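Local coordinates for protein putative Ribokinase II (Escherichia coli O6, PDB 3IQ0) that probably transfers a phosphate from ATP to a sugar or related alcohol, as a pfkB-family carbohydrate kinase that binds ATP and magnesium, at residues P53-I57 / G77-R81; E89-A94 / F108-A114; L141-V147 / E179-L184; F243-Y248 / L280-A285. One frame throughout, in Å; residues are numbered along the deposited sequence.

Contact 1: residues P53-I57 / G77-R81; sequences PCGII and GVDIR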
loop_
_atom_site.group_PDB
_atom_site.type_symbol
_atom_site.label_atom_id
_atom_site.label_comp_id
_atom_site.label_asym_id
_atom_site.label_seq_id
_atom_site.Cartn_x
_atom_site.Cartn_y
_atom_site.Cartn_z
ATOM N N PRO B 53 -0.188 32.312 3.067
ATOM C CA PRO B 53 0.000 31.451 4.240
ATOM C C PRO B 53 -1.125 30.434 4.334
ATOM O O PRO B 53 -2.299 30.784 4.174
ATOM C CB PRO B 53 0.016 32.439 5.414
ATOM C CG PRO B 53 -0.570 33.704 4.855
ATOM C CD PRO B 53 -0.105 33.733 3.439
ATOM N N CYS B 54 -0.761 29.179 4.591
ATOM C CA CYS B 54 -1.748 28.100 4.648
ATOM C C CYS B 54 -1.286 26.915 5.491
ATOM O O CYS B 54 -0.136 26.859 5.931
ATOM C CB CYS B 54 -2.018 27.617 3.232
ATOM S SG CYS B 54 -0.472 27.183 2.383
ATOM N N GLY B 55 -2.194 25.961 5.695
ATOM C CA GLY B 55 -1.883 24.779 6.476
ATOM C C GLY B 55 -2.732 23.612 6.011
ATOM O O GLY B 55 -3.659 23.788 5.219
ATOM N N ILE B 56 -2.428 22.412 6.486
ATOM C CA ILE B 56 -3.206 21.250 6.082
ATOM C C ILE B 56 -3.362 20.259 7.224
ATOM O O ILE B 56 -2.438 20.046 8.005
ATOM C CB ILE B 56 -2.568 20.545 4.844
ATOM C CG1 ILE B 56 -3.458 19.386 4.385
ATOM C CG2 ILE B 56 -1.158 20.070 5.166
ATOM C CD1 ILE B 56 -3.044 18.765 3.057
ATOM N N ILE B 57 -4.551 19.674 7.328
ATOM C CA ILE B 57 -4.843 18.687 8.365
ATOM C C ILE B 57 -4.925 17.348 7.657
ATOM O O ILE B 57 -5.803 17.141 6.825
ATOM C CB ILE B 57 -6.198 18.970 9.055
ATOM C CG1 ILE B 57 -6.144 20.311 9.791
ATOM C CG2 ILE B 57 -6.527 17.857 10.033
ATOM C CD1 ILE B 57 -7.472 20.739 10.381
ATOM N N GLY B 77 6.607 26.086 2.360
ATOM C CA GLY B 77 6.015 27.106 3.208
ATOM C C GLY B 77 4.698 26.768 3.877
ATOM O O GLY B 77 4.106 27.624 4.538
ATOM N N VAL B 78 4.229 25.536 3.707
ATOM C CA VAL B 78 2.963 25.129 4.317
ATOM C C VAL B 78 3.104 24.850 5.808
ATOM O O VAL B 78 4.132 24.352 6.260
ATOM C CB VAL B 78 2.394 23.853 3.658
ATOM C CG1 VAL B 78 1.076 23.484 4.314
ATOM C CG2 VAL B 78 2.205 24.072 2.170
ATOM N N ASP B 79 2.070 25.194 6.569
ATOM C CA ASP B 79 2.059 24.937 8.004
ATOM C C ASP B 79 1.662 23.463 8.097
ATOM O O ASP B 79 0.524 23.103 7.782
ATOM C CB ASP B 79 1.005 25.808 8.694
ATOM C CG ASP B 79 0.902 25.536 10.188
ATOM O OD1 ASP B 79 1.483 24.540 10.670
ATOM O OD2 ASP B 79 0.225 26.323 10.882
ATOM N N ILE B 80 2.587 22.608 8.518
ATOM C CA ILE B 80 2.276 21.184 8.586
ATOM C C ILE B 80 2.020 20.615 9.975
ATOM O O ILE B 80 2.069 19.401 10.167
ATOM C CB ILE B 80 3.382 20.346 7.889
ATOM C CG1 ILE B 80 4.763 20.676 8.469
ATOM C CG2 ILE B 80 3.378 20.632 6.388
ATOM C CD1 ILE B 80 4.980 20.182 9.877
ATOM N N ARG B 81 1.732 21.482 10.940
ATOM C CA ARG B 81 1.476 21.021 12.300
ATOM C C ARG B 81 0.236 20.138 12.374
ATOM O O ARG B 81 0.107 19.310 13.279
ATOM C CB ARG B 81 1.323 22.212 13.248
ATOM C CG ARG B 81 2.578 23.054 13.384
ATOM C CD ARG B 81 2.379 24.125 14.435
ATOM N NE ARG B 81 1.148 24.865 14.194
ATOM C CZ ARG B 81 1.097 26.130 13.795
ATOM N NH1 ARG B 81 2.217 26.814 13.595
ATOM N NH2 ARG B 81 -0.080 26.706 13.586
HETATM O O HOH W 1 2.086 29.119 5.380
HETATM O O HOH W 2 -1.295 22.340 9.644
#
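Asp79 leans its CB on the carbonyl oxygen of Cys54, 3.2 Å from Cys54 O, and holds its carboxylate over one face of the Arg81 guanidinium, where OD1 lies above the centre of the plane. Asp79 OD2, 2.7 Å from Arg81 NH2, lies well out of that plane, and the ion pair rests on charge rather than on an N-H aimed at oxygen. OD1 also accepts the backbone N of Arg81 at 3.1 Å on its anti side, 28° out of the carboxylate plane, closing an Asx turn that helps hold the carboxylate. The backbone of Asp79 reaches both ways across to the strand: its N donates to Cys54 O at 2.8 Å and its O accepts Ile56 N at 3.3 Å. Bracketed by these bonds, Gly55 brings its CA to 3.2 Å from Asp79 O. Val78 adds the apolar part, its CG1 anti to the backbone N (chi1 -179°) and 4.2 Å from Ile56 CG2, while its CG2 faces the sulfur of Cys54. One water joins Cys54 N to Gly77 O, another Ile56 O to Asp79 O. Such a bridge, between strand 54-61 and the loop leading from helix 64-75 to the adjacent parallel strand 83-86, belongs to a beta-alpha-beta crossover at the sheet's edge.

Contact 2: residues E89-A94 / F108-A114; sequences EATGSA and FNIKNAA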
loop_
_atom_site.group_PDB
_atom_site.type_symbol
_atom_site.label_atom_id
_atom_site.label_comp_id
_atom_site.label_asym_id
_atom_site.label_seq_id
_atom_site.Cartn_x
_atom_site.Cartn_y
_atom_site.Cartn_z
ATOM N N GLU B 89 -0.084 2.723 10.991
ATOM C CA GLU B 89 -0.599 2.782 9.629
ATOM C C GLU B 89 0.477 2.996 8.574
ATOM O O GLU B 89 1.611 3.360 8.881
ATOM C CB GLU B 89 -1.642 3.894 9.517
ATOM C CG GLU B 89 -2.889 3.662 10.347
ATOM C CD GLU B 89 -3.668 2.444 9.892
ATOM O OE1 GLU B 89 -3.977 2.348 8.681
ATOM O OE2 GLU B 89 -3.981 1.587 10.745
ATOM N N ALA B 90 0.106 2.755 7.323
ATOM C CA ALA B 90 1.019 2.937 6.205
ATOM C C ALA B 90 0.558 4.166 5.431
ATOM O O ALA B 90 -0.639 4.344 5.203
ATOM C CB ALA B 90 0.993 1.709 5.302
ATOM N N THR B 91 1.499 5.020 5.047
ATOM C CA THR B 91 1.155 6.218 4.288
ATOM C C THR B 91 0.495 5.764 2.992
ATOM O O THR B 91 0.956 4.819 2.356
ATOM C CB THR B 91 2.409 7.050 3.971
ATOM O OG1 THR B 91 2.998 7.500 5.198
ATOM C CG2 THR B 91 2.058 8.267 3.117
ATOM N N GLY B 92 -0.606 6.411 2.633
ATOM C CA GLY B 92 -1.303 6.059 1.413
ATOM C C GLY B 92 -0.388 6.107 0.206
ATOM O O GLY B 92 0.667 6.747 0.237
ATOM N N SER B 93 -0.790 5.426 -0.860
ATOM C CA SER B 93 0.003 5.390 -2.079
ATOM C C SER B 93 -0.876 5.158 -3.294
ATOM O O SER B 93 -2.043 4.774 -3.176
ATOM C CB SER B 93 1.033 4.269 -2.007
ATOM O OG SER B 93 0.392 3.006 -2.097
ATOM N N ALA B 94 -0.302 5.394 -4.466
ATOM C CA ALA B 94 -1.012 5.194 -5.718
ATOM C C ALA B 94 -0.021 4.855 -6.829
ATOM O O ALA B 94 0.921 5.604 -7.069
ATOM C CB ALA B 94 -1.790 6.447 -6.085
ATOM N N PHE B 108 -4.852 1.957 -6.064
ATOM C CA PHE B 108 -4.906 2.797 -4.870
ATOM C C PHE B 108 -4.880 2.080 -3.534
ATOM O O PHE B 108 -5.427 0.987 -3.381
ATOM C CB PHE B 108 -6.181 3.642 -4.864
ATOM C CG PHE B 108 -6.242 4.676 -5.937
ATOM C CD1 PHE B 108 -5.351 5.744 -5.940
ATOM C CD2 PHE B 108 -7.211 4.602 -6.931
ATOM C CE1 PHE B 108 -5.426 6.729 -6.920
ATOM C CE2 PHE B 108 -7.296 5.580 -7.917
ATOM C CZ PHE B 108 -6.404 6.646 -7.912
ATOM N N ASN B 109 -4.250 2.737 -2.567
ATOM C CA ASN B 109 -4.209 2.279 -1.190
ATOM C C ASN B 109 -4.392 3.541 -0.363
ATOM O O ASN B 109 -3.432 4.106 0.151
ATOM C CB ASN B 109 -2.888 1.633 -0.806
ATOM C CG ASN B 109 -2.832 1.322 0.683
ATOM O OD1 ASN B 109 -3.803 0.824 1.257
ATOM N ND2 ASN B 109 -1.708 1.619 1.314
ATOM N N ILE B 110 -5.636 3.984 -0.258
ATOM C CA ILE B 110 -5.954 5.192 0.484
ATOM C C ILE B 110 -6.974 4.904 1.580
ATOM O O ILE B 110 -6.744 5.186 2.753
ATOM C CB ILE B 110 -6.538 6.257 -0.461
ATOM C CG1 ILE B 110 -5.508 6.625 -1.532
ATOM C CG2 ILE B 110 -6.997 7.469 0.338
ATOM C CD1 ILE B 110 -6.067 7.519 -2.625
ATOM N N LYS B 111 -8.108 4.349 1.172
ATOM C CA LYS B 111 -9.204 4.020 2.078
ATOM C C LYS B 111 -8.744 3.207 3.283
ATOM O O LYS B 111 -9.204 3.431 4.404
ATOM C CB LYS B 111 -10.275 3.239 1.317
ATOM C CG LYS B 111 -11.518 2.904 2.129
ATOM C CD LYS B 111 -11.917 1.446 1.932
ATOM C CE LYS B 111 -12.037 1.090 0.453
ATOM N NZ LYS B 111 -12.168 -0.383 0.240
ATOM N N ASN B 112 -7.836 2.265 3.046
ATOM C CA ASN B 112 -7.334 1.411 4.112
ATOM C C ASN B 112 -5.936 1.754 4.601
ATOM O O ASN B 112 -5.281 0.925 5.229
ATOM C CB ASN B 112 -7.367 -0.051 3.665
ATOM C CG ASN B 112 -8.770 -0.546 3.436
ATOM O OD1 ASN B 112 -9.614 -0.460 4.326
ATOM N ND2 ASN B 112 -9.035 -1.063 2.240
ATOM N N ALA B 113 -5.481 2.967 4.317
ATOM C CA ALA B 113 -4.160 3.402 4.751
ATOM C C ALA B 113 -4.292 4.519 5.784
ATOM O O ALA B 113 -5.377 4.765 6.312
ATOM C CB ALA B 113 -3.350 3.891 3.550
ATOM N N ALA B 114 -3.186 5.195 6.073
ATOM C CA ALA B 114 -3.194 6.287 7.036
ATOM C C ALA B 114 -4.290 7.297 6.705
ATOM O O ALA B 114 -4.986 7.787 7.597
ATOM C CB ALA B 114 -1.838 6.975 7.050
HETATM O O HOH W 3 0.575 2.588 0.796
#
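Ala94 and Phe108 stand side by side on one face of the sheet as a non-hydrogen-bonded antiparallel pair, the methyl of Ala94 meeting the ring obliquely with CB 3.6 Å from Phe108 CD1. Phe108 CG lies anti to the carbonyl carbon (chi1 -67°), which swings the ring alongside this methyl. On the other face of the sheet Ser93 OG packs on Asn109 CB at 3.8 Å, and the two backbones exchange bonds, Ser93 N to Asn109 O and Asn109 N to Ser93 O. Both run 3.1 Å, although Ser93 N approaches Asn109 O from above the carbonyl plane. A water that donates to Thr91 O also contacts Ser93 OG. Beyond the strands the chain makes a type I turn from Ile110 to Ala113 and comes back, so that Ala114 N donates to Ala90 O at 2.8 Å. The Ala113 methyl presses on the same Ala90 O, at 3.2 Å, and the CB atoms of Glu89 and Ala114 meet at 4.0 Å. The hairpin belongs to the small four-stranded sheet, consistent with the lid of ribokinase-family kinases. Backbone bonds thus pair the strands and tie back the 108-114 loop, while Asn109 packs on Asn109 of the second subunit.

Contact 3: residues L141-V147 / E179-L184; sequences LFSFHMV and EMRDAL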
loop_
_atom_site.group_PDB
_atom_site.type_symbol
_atom_site.label_atom_id
_atom_site.label_comp_id
_atom_site.label_asym_id
_atom_site.label_seq_id
_atom_site.Cartn_x
_atom_site.Cartn_y
_atom_site.Cartn_z
ATOM N N LEU B 141 -14.045 12.510 1.226
ATOM C CA LEU B 141 -15.197 11.949 1.925
ATOM C C LEU B 141 -15.523 10.525 1.492
ATOM O O LEU B 141 -16.489 10.302 0.766
ATOM C CB LEU B 141 -16.412 12.853 1.713
ATOM C CG LEU B 141 -16.190 14.313 2.120
ATOM C CD1 LEU B 141 -17.437 15.137 1.835
ATOM C CD2 LEU B 141 -15.827 14.370 3.594
ATOM N N PHE B 142 -14.715 9.568 1.945
ATOM C CA PHE B 142 -14.924 8.168 1.598
ATOM C C PHE B 142 -15.211 7.283 2.810
ATOM O O PHE B 142 -15.156 6.057 2.716
ATOM C CB PHE B 142 -13.715 7.626 0.815
ATOM C CG PHE B 142 -12.388 7.790 1.522
ATOM C CD1 PHE B 142 -12.074 7.024 2.639
ATOM C CD2 PHE B 142 -11.440 8.695 1.047
ATOM C CE1 PHE B 142 -10.834 7.152 3.273
ATOM C CE2 PHE B 142 -10.201 8.832 1.672
ATOM C CZ PHE B 142 -9.896 8.060 2.786
ATOM N N SER B 143 -15.519 7.909 3.943
ATOM C CA SER B 143 -15.834 7.183 5.176
ATOM C C SER B 143 -16.495 8.139 6.164
ATOM O O SER B 143 -16.307 9.354 6.077
ATOM C CB SER B 143 -14.569 6.592 5.805
ATOM O OG SER B 143 -13.937 7.524 6.661
ATOM N N PHE B 144 -17.258 7.593 7.108
ATOM C CA PHE B 144 -17.947 8.427 8.085
ATOM C C PHE B 144 -16.959 9.153 8.995
ATOM O O PHE B 144 -17.280 10.200 9.555
ATOM C CB PHE B 144 -18.937 7.584 8.906
ATOM C CG PHE B 144 -18.314 6.847 10.059
ATOM C CD1 PHE B 144 -18.175 7.466 11.298
ATOM C CD2 PHE B 144 -17.867 5.537 9.907
ATOM C CE1 PHE B 144 -17.602 6.790 12.372
ATOM C CE2 PHE B 144 -17.292 4.851 10.975
ATOM C CZ PHE B 144 -17.159 5.480 12.212
ATOM N N HIS B 145 -15.759 8.596 9.140
ATOM C CA HIS B 145 -14.720 9.211 9.963
ATOM C C HIS B 145 -14.182 10.459 9.274
ATOM O O HIS B 145 -13.826 11.438 9.929
ATOM C CB HIS B 145 -13.573 8.229 10.188
ATOM C CG HIS B 145 -13.808 7.270 11.311
ATOM N ND1 HIS B 145 -13.491 5.930 11.224
ATOM C CD2 HIS B 145 -14.295 7.462 12.559
ATOM C CE1 HIS B 145 -13.774 5.340 12.371
ATOM N NE2 HIS B 145 -14.263 6.248 13.199
HETATM N N MSE B 146 -14.121 10.410 7.948
HETATM C CA MSE B 146 -13.635 11.531 7.155
HETATM C C MSE B 146 -14.660 12.658 7.171
HETATM O O MSE B 146 -14.310 13.822 7.373
HETATM C CB MSE B 146 -13.386 11.088 5.709
HETATM C CG MSE B 146 -12.449 9.899 5.555
HETATM SE SE MSE B 146 -10.677 10.202 6.262
HETATM C CE MSE B 146 -10.823 9.142 7.877
ATOM N N VAL B 147 -15.930 12.311 6.964
ATOM C CA VAL B 147 -16.991 13.314 6.957
ATOM C C VAL B 147 -17.089 13.982 8.324
ATOM O O VAL B 147 -17.389 15.172 8.419
ATOM C CB VAL B 147 -18.366 12.694 6.594
ATOM C CG1 VAL B 147 -18.246 11.855 5.337
ATOM C CG2 VAL B 147 -18.886 11.862 7.745
ATOM N N GLU B 179 -25.160 7.432 2.611
ATOM C CA GLU B 179 -24.427 8.108 3.681
ATOM C C GLU B 179 -23.464 9.154 3.131
ATOM O O GLU B 179 -23.471 10.305 3.569
ATOM C CB GLU B 179 -23.649 7.101 4.530
ATOM C CG GLU B 179 -22.506 7.745 5.307
ATOM C CD GLU B 179 -22.228 7.076 6.637
ATOM O OE1 GLU B 179 -22.091 5.833 6.667
ATOM O OE2 GLU B 179 -22.138 7.797 7.655
HETATM N N MSE B 180 -22.626 8.743 2.184
HETATM C CA MSE B 180 -21.660 9.645 1.572
HETATM C C MSE B 180 -22.408 10.626 0.681
HETATM O O MSE B 180 -22.026 11.789 0.557
HETATM C CB MSE B 180 -20.645 8.854 0.746
HETATM C CG MSE B 180 -19.776 7.900 1.558
HETATM SE SE MSE B 180 -18.743 8.780 2.956
HETATM C CE MSE B 180 -19.246 7.678 4.459
ATOM N N ARG B 181 -23.477 10.147 0.056
ATOM C CA ARG B 181 -24.297 10.984 -0.809
ATOM C C ARG B 181 -24.793 12.181 -0.007
ATOM O O ARG B 181 -24.855 13.306 -0.510
ATOM C CB ARG B 181 -25.497 10.191 -1.321
ATOM C CG ARG B 181 -26.402 10.973 -2.251
ATOM C CD ARG B 181 -27.653 10.181 -2.580
ATOM N NE ARG B 181 -28.218 10.570 -3.869
ATOM C CZ ARG B 181 -29.324 10.049 -4.391
ATOM N NH1 ARG B 181 -30.000 9.114 -3.733
ATOM N NH2 ARG B 181 -29.749 10.454 -5.581
ATOM N N ASP B 182 -25.151 11.923 1.249
ATOM C CA ASP B 182 -25.650 12.967 2.137
ATOM C C ASP B 182 -24.540 13.872 2.654
ATOM O O ASP B 182 -24.722 15.082 2.755
ATOM C CB ASP B 182 -26.399 12.350 3.320
ATOM C CG ASP B 182 -27.675 11.655 2.902
ATOM O OD1 ASP B 182 -28.183 11.963 1.803
ATOM O OD2 ASP B 182 -28.174 10.813 3.679
ATOM N N ALA B 183 -23.396 13.284 2.987
ATOM C CA ALA B 183 -22.257 14.052 3.480
ATOM C C ALA B 183 -21.920 15.157 2.482
ATOM O O ALA B 183 -21.710 16.307 2.856
ATOM C CB ALA B 183 -21.058 13.139 3.672
ATOM N N LEU B 184 -21.878 14.789 1.206
ATOM C CA LEU B 184 -21.573 15.722 0.129
ATOM C C LEU B 184 -22.632 16.818 0.020
ATOM O O LEU B 184 -22.304 17.993 -0.147
ATOM C CB LEU B 184 -21.469 14.960 -1.194
ATOM C CG LEU B 184 -20.355 13.912 -1.262
ATOM C CD1 LEU B 184 -20.515 13.076 -2.516
ATOM C CD2 LEU B 184 -18.992 14.603 -1.243
#
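Ser143, which touches Met180 across the contact, puts its OG at the start of helix 144-159 as an N-cap, accepting Met146 N at 3.2 Å and, more weakly, His145 N. The helix follows strand 131-137, and helix 178-189 follows the neighbouring parallel strand 163-167; the contact joins these two helices of the ribokinase-like alpha/beta fold. Its centre is the selenomethionine Met180. With CG anti to the carbonyl carbon (chi1 -64°) and further bends at chi2 and chi3, the chain curls so that SE sits 3.5 Å from Leu141 O and CE reaches the peptide between Ser143 and Phe144, 3.3 Å from Phe144 N. SE also lies 3.5 Å from Ser143 N, which is buried with no partner in the model. Val147 lies crosswise to Met180, and its CG1 branch also meets the methyl of Ala183, CB at 3.5 Å. On the solvent side Glu179, its CG anti to the backbone N but the chain bent at chi2, lays its carboxylate against the base of Phe144. This is a charge beside a methylene, with OE2 3.4 Å from Phe144 CB. At the inner end Leu141 and Leu184 run antiparallel alongside each other, and the packing is tight, with Leu141 CD1 only 3.5 Å from Leu184 CD2.

Contact 4: residues F243-Y248 / L280-A285; sequences FHVESY and LQYANA. With ATP (adenosine-5'-triphosphate), chain G.
Val245 and Leu280 pack the edge strand 242-245 of the ribokinase-like central sheet against helix 276-290, the short segments of the two running at 34° to each other. Apolar contacts come first. Leu280 CD2 meets the Phe243 ring obliquely, 3.6 Å from CD1, and lies 3.8 Å from Val245 CG1. Further along, Tyr248 CE2 rests 3.6 Å from Ala285 CB. Phe309 meets the Tyr248 ring edge-to-face.

Polar contacts gather on the Asn284 amide. Its CG is anti to the backbone N (chi1 -179°), a torsion that carries the amide across to the Glu246 carbonyl, where ND2 donates to Glu246 O at 2.8 Å. ND2 also lies obliquely over the Tyr248 ring, 3.2 Å from CE2, with ring and amide planes 29° apart. A water that accepts Tyr248 N lies 2.8 Å from Asn284 OD1 and may donate to it.

Ligand contacts complete the site. ATP is also hydrogen-bonded by Glu252, Lys228 and Gly233. Tyr248 O lies 3.2 Å from ATP C2, and the ribose hydroxyl O2' donates to Asn284 OD1 at a very short 2.5 Å.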
loop_
_atom_site.group_PDB
_atom_site.type_symbol
_atom_site.label_atom_id
_atom_site.label_comp_id
_atom_site.label_asym_id
_atom_site.label_seq_id
_atom_site.Cartn_x
_atom_site.Cartn_y
_atom_site.Cartn_z
ATOM N N PHE B 243 -19.407 34.938 -16.614
ATOM C CA PHE B 243 -18.438 35.052 -17.697
ATOM C C PHE B 243 -17.562 33.812 -17.803
ATOM O O PHE B 243 -17.520 32.988 -16.890
ATOM C CB PHE B 243 -17.579 36.307 -17.521
ATOM C CG PHE B 243 -16.768 36.318 -16.267
ATOM C CD1 PHE B 243 -15.537 35.676 -16.213
ATOM C CD2 PHE B 243 -17.235 36.978 -15.135
ATOM C CE1 PHE B 243 -14.778 35.693 -15.047
ATOM C CE2 PHE B 243 -16.487 37.002 -13.964
ATOM C CZ PHE B 243 -15.253 36.358 -13.920
ATOM N N HIS B 244 -16.864 33.691 -18.927
ATOM C CA HIS B 244 -16.021 32.536 -19.184
ATOM C C HIS B 244 -14.729 32.917 -19.904
ATOM O O HIS B 244 -14.646 33.974 -20.527
ATOM C CB HIS B 244 -16.850 31.514 -19.988
ATOM C CG HIS B 244 -16.043 30.601 -20.860
ATOM N ND1 HIS B 244 -15.472 31.014 -22.045
ATOM C CD2 HIS B 244 -15.734 29.288 -20.732
ATOM C CE1 HIS B 244 -14.848 29.995 -22.609
ATOM N NE2 HIS B 244 -14.993 28.935 -21.833
ATOM N N VAL B 245 -13.717 32.062 -19.783
ATOM C CA VAL B 245 -12.428 32.281 -20.431
ATOM C C VAL B 245 -12.042 31.045 -21.244
ATOM O O VAL B 245 -12.385 29.918 -20.880
ATOM C CB VAL B 245 -11.304 32.564 -19.402
ATOM C CG1 VAL B 245 -11.627 33.818 -18.616
ATOM C CG2 VAL B 245 -11.132 31.376 -18.468
ATOM N N GLU B 246 -11.338 31.263 -22.349
ATOM C CA GLU B 246 -10.907 30.168 -23.205
ATOM C C GLU B 246 -9.668 29.519 -22.623
ATOM O O GLU B 246 -8.941 30.140 -21.850
ATOM C CB GLU B 246 -10.563 30.678 -24.603
ATOM C CG GLU B 246 -11.690 31.360 -25.339
ATOM C CD GLU B 246 -11.254 31.832 -26.710
ATOM O OE1 GLU B 246 -10.321 32.659 -26.784
ATOM O OE2 GLU B 246 -11.839 31.371 -27.712
ATOM N N SER B 247 -9.422 28.274 -23.013
ATOM C CA SER B 247 -8.255 27.550 -22.536
ATOM C C SER B 247 -7.023 27.987 -23.314
ATOM O O SER B 247 -7.120 28.428 -24.458
ATOM C CB SER B 247 -8.448 26.043 -22.719
ATOM O OG SER B 247 -8.454 25.708 -24.093
ATOM N N TYR B 248 -5.863 27.867 -22.680
ATOM C CA TYR B 248 -4.601 28.212 -23.315
ATOM C C TYR B 248 -4.133 26.921 -23.972
ATOM O O TYR B 248 -4.219 25.855 -23.369
ATOM C CB TYR B 248 -3.585 28.662 -22.261
ATOM C CG TYR B 248 -3.962 29.940 -21.545
ATOM C CD1 TYR B 248 -3.712 31.183 -22.121
ATOM C CD2 TYR B 248 -4.591 29.905 -20.301
ATOM C CE1 TYR B 248 -4.079 32.361 -21.479
ATOM C CE2 TYR B 248 -4.966 31.076 -19.649
ATOM C CZ TYR B 248 -4.708 32.297 -20.243
ATOM O OH TYR B 248 -5.089 33.456 -19.607
ATOM N N LEU B 280 -9.933 34.259 -12.374
ATOM C CA LEU B 280 -10.318 33.193 -13.281
ATOM C C LEU B 280 -9.266 32.971 -14.368
ATOM O O LEU B 280 -8.974 31.829 -14.729
ATOM C CB LEU B 280 -11.674 33.491 -13.926
ATOM C CG LEU B 280 -12.265 32.318 -14.715
ATOM C CD1 LEU B 280 -12.645 31.204 -13.757
ATOM C CD2 LEU B 280 -13.487 32.778 -15.498
ATOM N N GLN B 281 -8.696 34.050 -14.896
ATOM C CA GLN B 281 -7.686 33.891 -15.932
ATOM C C GLN B 281 -6.417 33.280 -15.335
ATOM O O GLN B 281 -5.753 32.480 -15.984
ATOM C CB GLN B 281 -7.363 35.237 -16.603
ATOM C CG GLN B 281 -6.353 36.104 -15.873
ATOM C CD GLN B 281 -6.029 37.393 -16.628
ATOM O OE1 GLN B 281 -5.615 37.367 -17.790
ATOM N NE2 GLN B 281 -6.216 38.526 -15.962
ATOM N N TYR B 282 -6.084 33.660 -14.102
ATOM C CA TYR B 282 -4.893 33.129 -13.428
ATOM C C TYR B 282 -5.073 31.653 -13.079
ATOM O O TYR B 282 -4.163 30.849 -13.280
ATOM C CB TYR B 282 -4.583 33.934 -12.162
ATOM C CG TYR B 282 -3.640 35.089 -12.420
ATOM C CD1 TYR B 282 -3.984 36.109 -13.303
ATOM C CD2 TYR B 282 -2.376 35.129 -11.832
ATOM C CE1 TYR B 282 -3.096 37.134 -13.599
ATOM C CE2 TYR B 282 -1.480 36.151 -12.122
ATOM C CZ TYR B 282 -1.847 37.149 -13.010
ATOM O OH TYR B 282 -0.959 38.150 -13.329
ATOM N N ALA B 283 -6.246 31.301 -12.558
ATOM C CA ALA B 283 -6.528 29.911 -12.221
ATOM C C ALA B 283 -6.454 29.099 -13.510
ATOM O O ALA B 283 -5.812 28.055 -13.559
ATOM C CB ALA B 283 -7.916 29.782 -11.600
ATOM N N ASN B 284 -7.115 29.598 -14.551
ATOM C CA ASN B 284 -7.143 28.940 -15.853
ATOM C C ASN B 284 -5.725 28.703 -16.370
ATOM O O ASN B 284 -5.389 27.610 -16.821
ATOM C CB ASN B 284 -7.944 29.800 -16.843
ATOM C CG ASN B 284 -8.045 29.175 -18.223
ATOM O OD1 ASN B 284 -8.213 27.965 -18.362
ATOM N ND2 ASN B 284 -7.964 30.010 -19.255
ATOM N N ALA B 285 -4.895 29.735 -16.296
ATOM C CA ALA B 285 -3.514 29.637 -16.737
ATOM C C ALA B 285 -2.744 28.660 -15.853
ATOM O O ALA B 285 -1.908 27.904 -16.344
ATOM C CB ALA B 285 -2.855 31.006 -16.698
HETATM P PG ATP G . -9.802 16.856 -11.078
HETATM O O1G ATP G . -8.387 16.389 -11.291
HETATM O O2G ATP G . -10.737 15.711 -10.785
HETATM O O3G ATP G . -9.866 17.868 -9.934
HETATM P PB ATP G . -11.091 18.836 -12.853
HETATM O O1B ATP G . -12.104 18.466 -13.894
HETATM O O2B ATP G . -11.512 19.460 -11.568
HETATM O O3B ATP G . -10.219 17.537 -12.474
HETATM P PA ATP G . -9.776 19.867 -15.172
HETATM O O1A ATP G . -8.981 18.669 -15.642
HETATM O O2A ATP G . -11.070 20.210 -15.807
HETATM O O3A ATP G . -10.013 19.745 -13.565
HETATM O "O5'" ATP G . -9.005 21.464 -14.830
HETATM C "C5'" ATP G . -8.281 22.461 -14.264
HETATM C "C4'" ATP G . -8.463 23.683 -15.129
HETATM O "O4'" ATP G . -7.174 23.516 -15.733
HETATM C "C3'" ATP G . -9.361 23.674 -16.415
HETATM O "O3'" ATP G . -10.664 24.206 -16.243
HETATM C "C2'" ATP G . -8.512 24.386 -17.375
HETATM O "O2'" ATP G . -8.656 25.804 -17.224
HETATM C "C1'" ATP G . -7.126 23.894 -17.091
HETATM N N9 ATP G . -6.784 22.688 -17.951
HETATM C C8 ATP G . -6.921 21.332 -17.675
HETATM N N7 ATP G . -6.507 20.564 -18.694
HETATM C C5 ATP G . -6.082 21.385 -19.652
HETATM C C6 ATP G . -5.509 21.261 -21.037
HETATM N N6 ATP G . -5.309 20.045 -21.545
HETATM N N1 ATP G . -5.182 22.430 -21.757
HETATM C C2 ATP G . -5.374 23.723 -21.263
HETATM N N3 ATP G . -5.908 23.902 -19.985
HETATM C C4 ATP G . -6.272 22.802 -19.174
HETATM O O HOH W 4 -6.334 26.761 -19.977
#

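Overall arrangement
Contacts 1 and 4 belong to the same mixed sheet: 53-57 lies on the strand next to edge strand 83-86, whereas 243-248 begins on the other edge strand, 242-245, and their centres are 27 Å apart. Contact 4 alone includes residues of the ATP pocket. Contact 2 sits in the smaller sheet, on the opposite side of the chain's centre from contact 4, with centres 34 Å apart; even so, the Phe108 side chain comes within about 10 Å of the ATP. Contacts 2 and 3 touch directly, Ile110 CG2 lying 3.7 Å from Phe142 CE2, so the turn after the hairpin packs on the loop that leads into helix 144-159. The Leu184 side chain in contact 3 is about 13 Å from ATP.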